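Local coordinates for glyoxylate-induced Protein (Pseudomonas aeruginosa, PDB 1SQ4) that is of unknown function, but has two cupin barrels in one chain and may act as a ureidoglycine aminohydrolase, at residues Glu66-Tyr71 with Leu261-Val266; Ile141-Gln146 with His189-Asn194; Ser185-Asp190 with Val266-Arg271. One frame throughout, in Å; residues are numbered along the deposited sequence.

Contact 1 of 3, residues Glu66-Tyr71 with Leu261-Val266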
loop_
_atom_site.group_PDB
_atom_site.type_symbol
_atom_site.label_atom_id
_atom_site.label_comp_id
_atom_site.label_asym_id
_atom_site.label_seq_id
_atom_site.Cartn_x
_atom_site.Cartn_y
_atom_site.Cartn_z
ATOM N N GLU A 66 2.550 25.973 10.147
ATOM C CA GLU A 66 3.124 26.768 11.213
ATOM C C GLU A 66 2.410 28.099 11.277
ATOM O O GLU A 66 2.911 29.048 11.852
ATOM C CB GLU A 66 4.602 26.996 10.955
ATOM C CG GLU A 66 5.379 25.740 10.646
ATOM C CD GLU A 66 6.830 26.049 10.361
ATOM O OE1 GLU A 66 7.535 26.486 11.304
ATOM O OE2 GLU A 66 7.258 25.874 9.196
ATOM N N THR A 67 1.230 28.174 10.682
ATOM C CA THR A 67 0.485 29.423 10.699
ATOM C C THR A 67 -0.193 29.629 12.043
ATOM O O THR A 67 -0.137 30.711 12.622
ATOM C CB THR A 67 -0.598 29.462 9.617
ATOM O OG1 THR A 67 0.013 29.373 8.327
ATOM C CG2 THR A 67 -1.386 30.749 9.714
ATOM N N PHE A 68 -0.838 28.586 12.541
ATOM C CA PHE A 68 -1.546 28.688 13.804
ATOM C C PHE A 68 -0.897 27.880 14.907
ATOM O O PHE A 68 -0.093 26.979 14.665
ATOM C CB PHE A 68 -2.997 28.212 13.638
ATOM C CG PHE A 68 -3.873 29.159 12.870
ATOM C CD1 PHE A 68 -4.254 30.383 13.419
ATOM C CD2 PHE A 68 -4.356 28.813 11.617
ATOM C CE1 PHE A 68 -5.110 31.252 12.727
ATOM C CE2 PHE A 68 -5.209 29.670 10.919
ATOM C CZ PHE A 68 -5.589 30.896 11.477
ATOM N N SER A 69 -1.258 28.232 16.129
ATOM C CA SER A 69 -0.780 27.542 17.303
ATOM C C SER A 69 -2.008 27.491 18.213
ATOM O O SER A 69 -2.743 28.470 18.352
ATOM C CB SER A 69 0.378 28.312 17.944
ATOM O OG SER A 69 -0.000 28.960 19.142
ATOM N N GLN A 70 -2.258 26.328 18.795
ATOM C CA GLN A 70 -3.403 26.157 19.668
ATOM C C GLN A 70 -2.954 25.520 20.972
ATOM O O GLN A 70 -2.159 24.581 20.969
ATOM C CB GLN A 70 -4.438 25.274 18.973
ATOM C CG GLN A 70 -5.591 24.838 19.842
ATOM C CD GLN A 70 -6.551 23.906 19.111
ATOM O OE1 GLN A 70 -6.191 23.282 18.103
ATOM N NE2 GLN A 70 -7.774 23.796 19.623
ATOM N N TYR A 71 -3.435 26.042 22.091
ATOM C CA TYR A 71 -3.085 25.452 23.377
ATOM C C TYR A 71 -4.371 25.233 24.166
ATOM O O TYR A 71 -5.367 25.920 23.945
ATOM C CB TYR A 71 -2.192 26.374 24.208
ATOM C CG TYR A 71 -1.034 27.039 23.514
ATOM C CD1 TYR A 71 -0.298 26.380 22.534
ATOM C CD2 TYR A 71 -0.602 28.297 23.925
ATOM C CE1 TYR A 71 0.845 26.956 21.988
ATOM C CE2 TYR A 71 0.538 28.876 23.386
ATOM C CZ TYR A 71 1.259 28.194 22.420
ATOM O OH TYR A 71 2.416 28.731 21.916
ATOM N N LEU A 261 -14.874 23.404 17.049
ATOM C CA LEU A 261 -14.236 24.701 16.947
ATOM C C LEU A 261 -13.353 24.648 15.705
ATOM O O LEU A 261 -12.651 23.666 15.478
ATOM C CB LEU A 261 -13.390 24.926 18.194
ATOM C CG LEU A 261 -12.518 26.167 18.245
ATOM C CD1 LEU A 261 -13.375 27.397 18.485
ATOM C CD2 LEU A 261 -11.500 25.998 19.357
ATOM N N LEU A 262 -13.388 25.703 14.902
ATOM C CA LEU A 262 -12.598 25.760 13.678
ATOM C C LEU A 262 -11.881 27.090 13.530
ATOM O O LEU A 262 -12.457 28.153 13.779
ATOM C CB LEU A 262 -13.517 25.541 12.471
ATOM C CG LEU A 262 -12.939 25.656 11.051
ATOM C CD1 LEU A 262 -13.906 25.009 10.082
ATOM C CD2 LEU A 262 -12.693 27.107 10.668
ATOM N N TYR A 263 -10.625 27.029 13.108
ATOM C CA TYR A 263 -9.835 28.238 12.894
ATOM C C TYR A 263 -9.136 28.185 11.547
ATOM O O TYR A 263 -8.623 27.141 11.151
ATOM C CB TYR A 263 -8.816 28.435 14.029
ATOM C CG TYR A 263 -7.951 27.236 14.374
ATOM C CD1 TYR A 263 -6.713 27.038 13.768
ATOM C CD2 TYR A 263 -8.354 26.329 15.351
ATOM C CE1 TYR A 263 -5.890 25.963 14.139
ATOM C CE2 TYR A 263 -7.546 25.253 15.730
ATOM C CZ TYR A 263 -6.317 25.074 15.125
ATOM O OH TYR A 263 -5.520 24.015 15.524
ATOM N N LYS A 264 -9.141 29.319 10.849
ATOM C CA LYS A 264 -8.523 29.463 9.527
ATOM C C LYS A 264 -8.100 30.911 9.286
ATOM O O LYS A 264 -8.611 31.832 9.927
ATOM C CB LYS A 264 -9.513 29.058 8.433
ATOM C CG LYS A 264 -10.898 29.650 8.663
ATOM C CD LYS A 264 -11.839 29.448 7.501
ATOM C CE LYS A 264 -13.179 30.072 7.831
ATOM N NZ LYS A 264 -14.077 30.113 6.650
ATOM N N ASP A 265 -7.171 31.095 8.351
ATOM C CA ASP A 265 -6.668 32.415 7.988
ATOM C C ASP A 265 -7.359 32.837 6.695
ATOM O O ASP A 265 -7.498 32.033 5.772
ATOM C CB ASP A 265 -5.147 32.385 7.806
ATOM C CG ASP A 265 -4.689 31.322 6.824
ATOM O OD1 ASP A 265 -4.874 30.115 7.108
ATOM O OD2 ASP A 265 -4.136 31.691 5.761
ATOM N N VAL A 266 -7.784 34.100 6.636
ATOM C CA VAL A 266 -8.511 34.621 5.486
ATOM C C VAL A 266 -8.311 36.108 5.199
ATOM O O VAL A 266 -7.549 36.792 5.874
ATOM C CB VAL A 266 -10.014 34.404 5.685
ATOM C CG1 VAL A 266 -10.343 32.914 5.662
ATOM C CG2 VAL A 266 -10.437 35.014 7.014
#
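F68 and Y263 meet edge to face, and the phenylalanine can be followed outward atom by atom to see how one ring serves two purposes. Its CB already lies against the tyrosine, 3.7 Å from Y263 CE1. With CG anti to its own carbonyl carbon (chi1 -72°), the ring then turns toward the opposing strand. CG and CD2 of F68 each sit 3.7 Å from Y263 CD1, the rim atom that stands over one face of the phenylalanine. The two ring planes are 73° apart and their centroids 5.2 Å. Further out, CE2 and CZ of F68 leave the tyrosine and come up to backbone: CZ lies 3.3 Å from K264 C, and the amide N of D265 is at the ring edge, in its plane. T67 CG2 lies over the other face of the F68 ring, towards its rim.

The two segments belong to different sheets of a bicupin. Strand 69-76 is part of the N-terminal cupin sheet and strand 258-265 of the C-terminal one, so this is sheet-on-sheet packing between the two barrels, with chain directions 159° apart.

Past F68, Y263 has a polar end to place. Its OH donates to Q70 OE1 at 2.8 Å, approaching from above the carbonyl plane of the amide. Q70 arrives with an extended chain and crosses the tyrosine at about a right angle; its amide also stands almost perpendicular to the ring. The other amide atom, NE2, is bonded to H139 of strand 136-144, so both ends of the Q70 amide have partners. D265 closes the row: its OD1 lies 3.9 Å from F68 CE2, while OD2 is engaged in a salt bridge with R271.

Contact 2 of 3, residues Ile141-Gln146 with His189-Asn194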
loop_
_atom_site.group_PDB
_atom_site.type_symbol
_atom_site.label_atom_id
_atom_site.label_comp_id
_atom_site.label_asym_id
_atom_site.label_seq_id
_atom_site.Cartn_x
_atom_site.Cartn_y
_atom_site.Cartn_z
ATOM N N ILE A 141 -5.781 30.200 20.775
ATOM C CA ILE A 141 -5.351 30.103 19.399
ATOM C C ILE A 141 -4.523 31.327 19.002
ATOM O O ILE A 141 -4.988 32.463 19.110
ATOM C CB ILE A 141 -6.581 29.957 18.506
ATOM C CG1 ILE A 141 -7.382 28.742 18.960
ATOM C CG2 ILE A 141 -6.165 29.797 17.073
ATOM C CD1 ILE A 141 -8.757 28.637 18.360
ATOM N N ARG A 142 -3.298 31.089 18.534
ATOM C CA ARG A 142 -2.396 32.176 18.151
ATOM C C ARG A 142 -2.003 32.220 16.687
ATOM O O ARG A 142 -1.959 31.193 16.009
ATOM C CB ARG A 142 -1.107 32.120 18.988
ATOM C CG ARG A 142 -1.320 32.377 20.478
ATOM C CD ARG A 142 -0.116 31.996 21.326
ATOM N NE ARG A 142 0.999 32.947 21.279
ATOM C CZ ARG A 142 2.102 32.777 20.561
ATOM N NH1 ARG A 142 2.244 31.690 19.811
ATOM N NH2 ARG A 142 3.075 33.676 20.615
ATOM N N LYS A 143 -1.704 33.425 16.213
ATOM C CA LYS A 143 -1.274 33.634 14.838
ATOM C C LYS A 143 -0.653 35.002 14.685
ATOM O O LYS A 143 -1.062 35.958 15.337
ATOM C CB LYS A 143 -2.447 33.545 13.863
ATOM C CG LYS A 143 -2.094 33.911 12.415
ATOM C CD LYS A 143 -3.368 34.134 11.613
ATOM C CE LYS A 143 -3.145 34.374 10.114
ATOM N NZ LYS A 143 -2.136 35.406 9.763
ATOM N N HIS A 144 0.343 35.101 13.824
ATOM C CA HIS A 144 0.941 36.391 13.597
ATOM C C HIS A 144 -0.035 37.129 12.691
ATOM O O HIS A 144 -0.395 36.654 11.605
ATOM C CB HIS A 144 2.307 36.240 12.927
ATOM C CG HIS A 144 3.397 35.825 13.868
ATOM N ND1 HIS A 144 4.561 35.225 13.430
ATOM C CD2 HIS A 144 3.521 35.947 15.207
ATOM C CE1 HIS A 144 5.352 34.999 14.461
ATOM N NE2 HIS A 144 4.748 35.426 15.554
ATOM N N TYR A 145 -0.481 38.284 13.165
ATOM C CA TYR A 145 -1.419 39.109 12.429
ATOM C C TYR A 145 -0.748 39.717 11.214
ATOM O O TYR A 145 0.413 40.109 11.268
ATOM C CB TYR A 145 -1.957 40.220 13.338
ATOM C CG TYR A 145 -2.913 41.158 12.633
ATOM C CD1 TYR A 145 -2.508 42.434 12.240
ATOM C CD2 TYR A 145 -4.219 40.751 12.309
ATOM C CE1 TYR A 145 -3.367 43.277 11.545
ATOM C CE2 TYR A 145 -5.082 41.600 11.608
ATOM C CZ TYR A 145 -4.639 42.857 11.231
ATOM O OH TYR A 145 -5.447 43.685 10.508
ATOM N N GLN A 146 -1.478 39.786 10.110
ATOM C CA GLN A 146 -0.919 40.365 8.905
ATOM C C GLN A 146 -1.500 41.751 8.671
ATOM O O GLN A 146 -2.686 41.902 8.369
ATOM C CB GLN A 146 -1.190 39.473 7.707
ATOM C CG GLN A 146 -0.561 39.987 6.437
ATOM C CD GLN A 146 -0.606 38.965 5.328
ATOM O OE1 GLN A 146 -0.199 39.244 4.191
ATOM N NE2 GLN A 146 -1.101 37.762 5.648
ATOM N N HIS A 189 -9.930 41.685 10.022
ATOM C CA HIS A 189 -9.572 40.383 10.556
ATOM C C HIS A 189 -8.965 39.517 9.493
ATOM O O HIS A 189 -9.489 39.418 8.380
ATOM C CB HIS A 189 -10.779 39.651 11.110
ATOM C CG HIS A 189 -11.093 40.007 12.517
ATOM N ND1 HIS A 189 -11.996 40.990 12.850
ATOM C CD2 HIS A 189 -10.582 39.555 13.686
ATOM C CE1 HIS A 189 -12.028 41.130 14.160
ATOM N NE2 HIS A 189 -11.175 40.269 14.692
ATOM N N ASP A 190 -7.861 38.870 9.846
ATOM C CA ASP A 190 -7.182 37.996 8.908
ATOM C C ASP A 190 -7.325 36.539 9.327
ATOM O O ASP A 190 -6.642 35.656 8.816
ATOM C CB ASP A 190 -5.708 38.410 8.774
ATOM C CG ASP A 190 -4.883 38.122 10.017
ATOM O OD1 ASP A 190 -5.449 37.986 11.119
ATOM O OD2 ASP A 190 -3.643 38.049 9.884
HETATM N N MSE A 191 -8.240 36.292 10.252
HETATM C CA MSE A 191 -8.473 34.938 10.722
HETATM C C MSE A 191 -9.849 34.828 11.349
HETATM O O MSE A 191 -10.351 35.775 11.958
HETATM C CB MSE A 191 -7.441 34.534 11.771
HETATM C CG MSE A 191 -7.678 35.170 13.127
HETATM SE SE MSE A 191 -6.741 34.213 14.512
HETATM C CE MSE A 191 -7.014 35.438 15.998
ATOM N N HIS A 192 -10.454 33.660 11.203
ATOM C CA HIS A 192 -11.754 33.423 11.782
ATOM C C HIS A 192 -11.648 32.179 12.651
ATOM O O HIS A 192 -10.952 31.221 12.310
ATOM C CB HIS A 192 -12.804 33.188 10.691
ATOM C CG HIS A 192 -13.130 34.404 9.872
ATOM N ND1 HIS A 192 -13.691 34.307 8.612
ATOM C CD2 HIS A 192 -13.036 35.724 10.139
ATOM C CE1 HIS A 192 -13.928 35.519 8.148
ATOM N NE2 HIS A 192 -13.543 36.400 9.050
ATOM N N VAL A 193 -12.322 32.216 13.790
ATOM C CA VAL A 193 -12.375 31.090 14.707
ATOM C C VAL A 193 -13.869 30.966 14.979
ATOM O O VAL A 193 -14.429 31.730 15.767
ATOM C CB VAL A 193 -11.626 31.390 16.035
ATOM C CG1 VAL A 193 -11.635 30.167 16.929
ATOM C CG2 VAL A 193 -10.196 31.801 15.755
ATOM N N ASN A 194 -14.526 30.034 14.293
ATOM C CA ASN A 194 -15.970 29.829 14.468
ATOM C C ASN A 194 -16.235 28.440 15.028
ATOM O O ASN A 194 -15.309 27.712 15.365
ATOM C CB ASN A 194 -16.715 29.944 13.135
ATOM C CG ASN A 194 -16.236 31.107 12.287
ATOM O OD1 ASN A 194 -16.237 32.264 12.730
ATOM N ND2 ASN A 194 -15.838 30.810 11.052
#
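I141 faces V193 and Q146 faces D190 on two segments that run in nearly opposite directions, 166° apart. The spacing is uneven: the CA atoms of I141 and V193 are 8.5 Å apart, whereas those of Q146 and D190 close to 6.7 Å. The wider end is spanned by side chains; at the narrower one a backbone amide comes within reach of a carboxylate.

At the wide end I141 and V193 reach toward each other tip to tip, CD1 of the isoleucine meeting CG1 of the valine at 3.6 Å. Next along, K143 slides past selenomethionine M191, its CD lying 4.1 Å from M191 CB. The lysine chain leaves CB with CG anti to its backbone N, stays stretched as far as CE, and bends only at its last torsion (chi4 -50°). That final turn lets NZ make two bonds, a salt bridge of 3.0 Å to D190 OD2 and a hydrogen bond of 2.8 Å to the carbonyl O of H144 in its own segment.

D190 OD2 is thus held twice. Q146 N donates to it at 2.8 Å, and the amide and the ammonium approach from opposite faces of the carboxylate plane. D190 OD1 lies 3.3 Å from Y145 CD2, with ring and carboxylate planes 61° apart. E91 OE1 is also close to OD1, and K143 probably helps offset the crowding of like charges. The tyrosine OH is hydrogen-bonded to the carbonyl O of R188, in the loop that leads into D190.

Strand 136-144 belongs to the N-terminal cupin sheet and strand 191-198 to the C-terminal one. The I141-V193 end is thus part of the packing of one β-sheet on another between the two barrels of a bicupin, and the ion pair lies where the strands pass into loops.

Contact 3 of 3, residues Ser185-Asp190 with Val266-Arg271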
loop_
_atom_site.group_PDB
_atom_site.type_symbol
_atom_site.label_atom_id
_atom_site.label_comp_id
_atom_site.label_asym_id
_atom_site.label_seq_id
_atom_site.Cartn_x
_atom_site.Cartn_y
_atom_site.Cartn_z
ATOM N N SER A 185 -17.288 40.497 6.078
ATOM C CA SER A 185 -16.806 41.583 5.247
ATOM C C SER A 185 -15.757 42.431 5.937
ATOM O O SER A 185 -15.122 43.269 5.296
ATOM C CB SER A 185 -17.980 42.460 4.816
ATOM O OG SER A 185 -18.585 43.073 5.941
ATOM N N ASP A 186 -15.579 42.207 7.237
ATOM C CA ASP A 186 -14.606 42.958 8.025
ATOM C C ASP A 186 -13.185 42.556 7.632
ATOM O O ASP A 186 -12.619 41.604 8.165
ATOM C CB ASP A 186 -14.839 42.714 9.516
ATOM C CG ASP A 186 -14.032 43.648 10.388
ATOM O OD1 ASP A 186 -14.189 43.587 11.626
ATOM O OD2 ASP A 186 -13.240 44.448 9.845
HETATM N N MSE A 187 -12.622 43.304 6.697
HETATM C CA MSE A 187 -11.299 43.038 6.188
HETATM C C MSE A 187 -10.176 43.282 7.182
HETATM O O MSE A 187 -9.016 43.055 6.872
HETATM C CB MSE A 187 -11.074 43.860 4.921
HETATM C CG MSE A 187 -10.660 43.017 3.729
HETATM SE SE MSE A 187 -11.887 41.544 3.349
HETATM C CE MSE A 187 -12.716 42.309 1.775
ATOM N N ARG A 188 -10.516 43.744 8.378
ATOM C CA ARG A 188 -9.509 43.997 9.396
ATOM C C ARG A 188 -9.046 42.678 10.001
ATOM O O ARG A 188 -7.908 42.559 10.446
ATOM C CB ARG A 188 -10.079 44.900 10.483
ATOM C CG ARG A 188 -10.377 46.314 10.018
ATOM C CD ARG A 188 -10.871 47.159 11.187
ATOM N NE ARG A 188 -12.143 46.647 11.691
ATOM C CZ ARG A 188 -12.658 46.931 12.881
ATOM N NH1 ARG A 188 -12.011 47.735 13.718
ATOM N NH2 ARG A 188 -13.825 46.404 13.232
ATOM N N HIS A 189 -9.930 41.685 10.022
ATOM C CA HIS A 189 -9.572 40.383 10.556
ATOM C C HIS A 189 -8.965 39.517 9.493
ATOM O O HIS A 189 -9.489 39.418 8.380
ATOM C CB HIS A 189 -10.779 39.651 11.110
ATOM C CG HIS A 189 -11.093 40.007 12.517
ATOM N ND1 HIS A 189 -11.996 40.990 12.850
ATOM C CD2 HIS A 189 -10.582 39.555 13.686
ATOM C CE1 HIS A 189 -12.028 41.130 14.160
ATOM N NE2 HIS A 189 -11.175 40.269 14.692
ATOM N N ASP A 190 -7.861 38.870 9.846
ATOM C CA ASP A 190 -7.182 37.996 8.908
ATOM C C ASP A 190 -7.325 36.539 9.327
ATOM O O ASP A 190 -6.642 35.656 8.816
ATOM C CB ASP A 190 -5.708 38.410 8.774
ATOM C CG ASP A 190 -4.883 38.122 10.017
ATOM O OD1 ASP A 190 -5.449 37.986 11.119
ATOM O OD2 ASP A 190 -3.643 38.049 9.884
ATOM N N VAL A 266 -7.784 34.100 6.636
ATOM C CA VAL A 266 -8.511 34.621 5.486
ATOM C C VAL A 266 -8.311 36.108 5.199
ATOM O O VAL A 266 -7.549 36.792 5.874
ATOM C CB VAL A 266 -10.014 34.404 5.685
ATOM C CG1 VAL A 266 -10.343 32.914 5.662
ATOM C CG2 VAL A 266 -10.437 35.014 7.014
ATOM N N ASN A 267 -9.025 36.591 4.187
ATOM C CA ASN A 267 -8.992 37.989 3.770
ATOM C C ASN A 267 -7.610 38.540 3.501
ATOM O O ASN A 267 -7.361 39.727 3.704
ATOM C CB ASN A 267 -9.684 38.864 4.805
ATOM C CG ASN A 267 -11.067 38.388 5.118
ATOM O OD1 ASN A 267 -11.698 37.730 4.307
ATOM N ND2 ASN A 267 -11.551 38.718 6.300
ATOM N N ARG A 268 -6.703 37.689 3.041
ATOM C CA ARG A 268 -5.356 38.159 2.753
ATOM C C ARG A 268 -4.784 37.453 1.524
ATOM O O ARG A 268 -5.321 36.441 1.088
ATOM C CB ARG A 268 -4.477 37.927 3.974
ATOM C CG ARG A 268 -3.527 39.063 4.246
ATOM C CD ARG A 268 -3.941 39.949 5.446
ATOM N NE ARG A 268 -5.313 40.425 5.375
ATOM C CZ ARG A 268 -5.882 41.234 6.266
ATOM N NH1 ARG A 268 -7.150 41.593 6.108
ATOM N NH2 ARG A 268 -5.199 41.697 7.305
ATOM N N HIS A 269 -3.721 38.001 0.947
ATOM C CA HIS A 269 -3.101 37.385 -0.225
ATOM C C HIS A 269 -2.389 36.122 0.221
ATOM O O HIS A 269 -2.072 35.975 1.398
ATOM C CB HIS A 269 -2.053 38.307 -0.863
ATOM C CG HIS A 269 -2.580 39.175 -1.961
ATOM N ND1 HIS A 269 -3.183 38.673 -3.093
ATOM C CD2 HIS A 269 -2.579 40.523 -2.105
ATOM C CE1 HIS A 269 -3.533 39.670 -3.887
ATOM N NE2 HIS A 269 -3.177 40.803 -3.308
HETATM N N MSE A 270 -2.120 35.223 -0.723
HETATM C CA MSE A 270 -1.414 33.978 -0.425
HETATM C C MSE A 270 0.089 34.249 -0.324
HETATM O O MSE A 270 0.659 34.913 -1.184
HETATM C CB MSE A 270 -1.680 32.948 -1.522
HETATM C CG MSE A 270 -3.112 32.454 -1.583
HETATM SE SE MSE A 270 -3.666 31.503 0.022
HETATM C CE MSE A 270 -4.583 32.952 0.908
ATOM N N ARG A 271 0.729 33.738 0.726
ATOM C CA ARG A 271 2.163 33.957 0.911
ATOM C C ARG A 271 3.005 33.351 -0.205
ATOM O O ARG A 271 2.923 32.160 -0.474
ATOM C CB ARG A 271 2.631 33.412 2.272
ATOM C CG ARG A 271 2.006 32.084 2.703
ATOM C CD ARG A 271 0.677 32.251 3.485
ATOM N NE ARG A 271 0.887 32.482 4.919
ATOM C CZ ARG A 271 -0.062 32.400 5.854
ATOM N NH1 ARG A 271 0.238 32.625 7.130
ATOM N NH2 ARG A 271 -1.310 32.091 5.527
#
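This is a polar loop-to-loop contact at the end of the C-terminal cupin barrel, in which N267 and R268 point side-chain nitrogens at the backbone of M187 to H189. The loop 185-190 leads into strand 191-198 and the loop 266-271 leaves strand 258-265, its antiparallel neighbour, so the contact continues that strand pair outward. The first loop folds itself: a type I turn runs from D186 to H189, and D186 OD2 accepts from R188 N in an Asx turn. R188 also grips the D186 carboxylate side-on through NE and NH2, and its NH1 goes to E155.

The nearest link to the sheet is V266 N to D190 O, 2.9 Å. Beyond it, N267 ND2 donates to H189 O at 3.0 Å in a nearly straight approach to the carbonyl (159°), while the selenium of M187 rests 3.7 Å from N267 CG. R268 NH1 is directed at M187 O, though that separation is too short to trust at this resolution. The guanidinium lies with D190 CB over one face, and its NH2 is bonded to Q146 O. Side-on, R268 NE and NH1 both reach N267 O from the same face of its carbonyl plane, at 2.7 and 3.1 Å.

In the fold
Contacts 1 and 2 are buried, their centres 7 Å apart, and join the same two sheets. Strands 69-76 and 136-144 are neighbours on the N-terminal side, as are 258-265 and 191-198 on the C-terminal side, and F68 of contact 1 packs against K143 of contact 2 on the N-terminal side. Contact 3, its centre about 18 Å from that of the chain and only partly buried, joins the loops that extend the C-terminal pair. Chemistry follows place: aromatic rings with one hydrogen bond to a side-chain amide at contact 1, apolar tips and an enclosed ion pair at contact 2, chiefly bonds to backbone carbonyls at contact 3. Contacts 1 and 3 share V266 and are tied by the D265-R271 salt bridge.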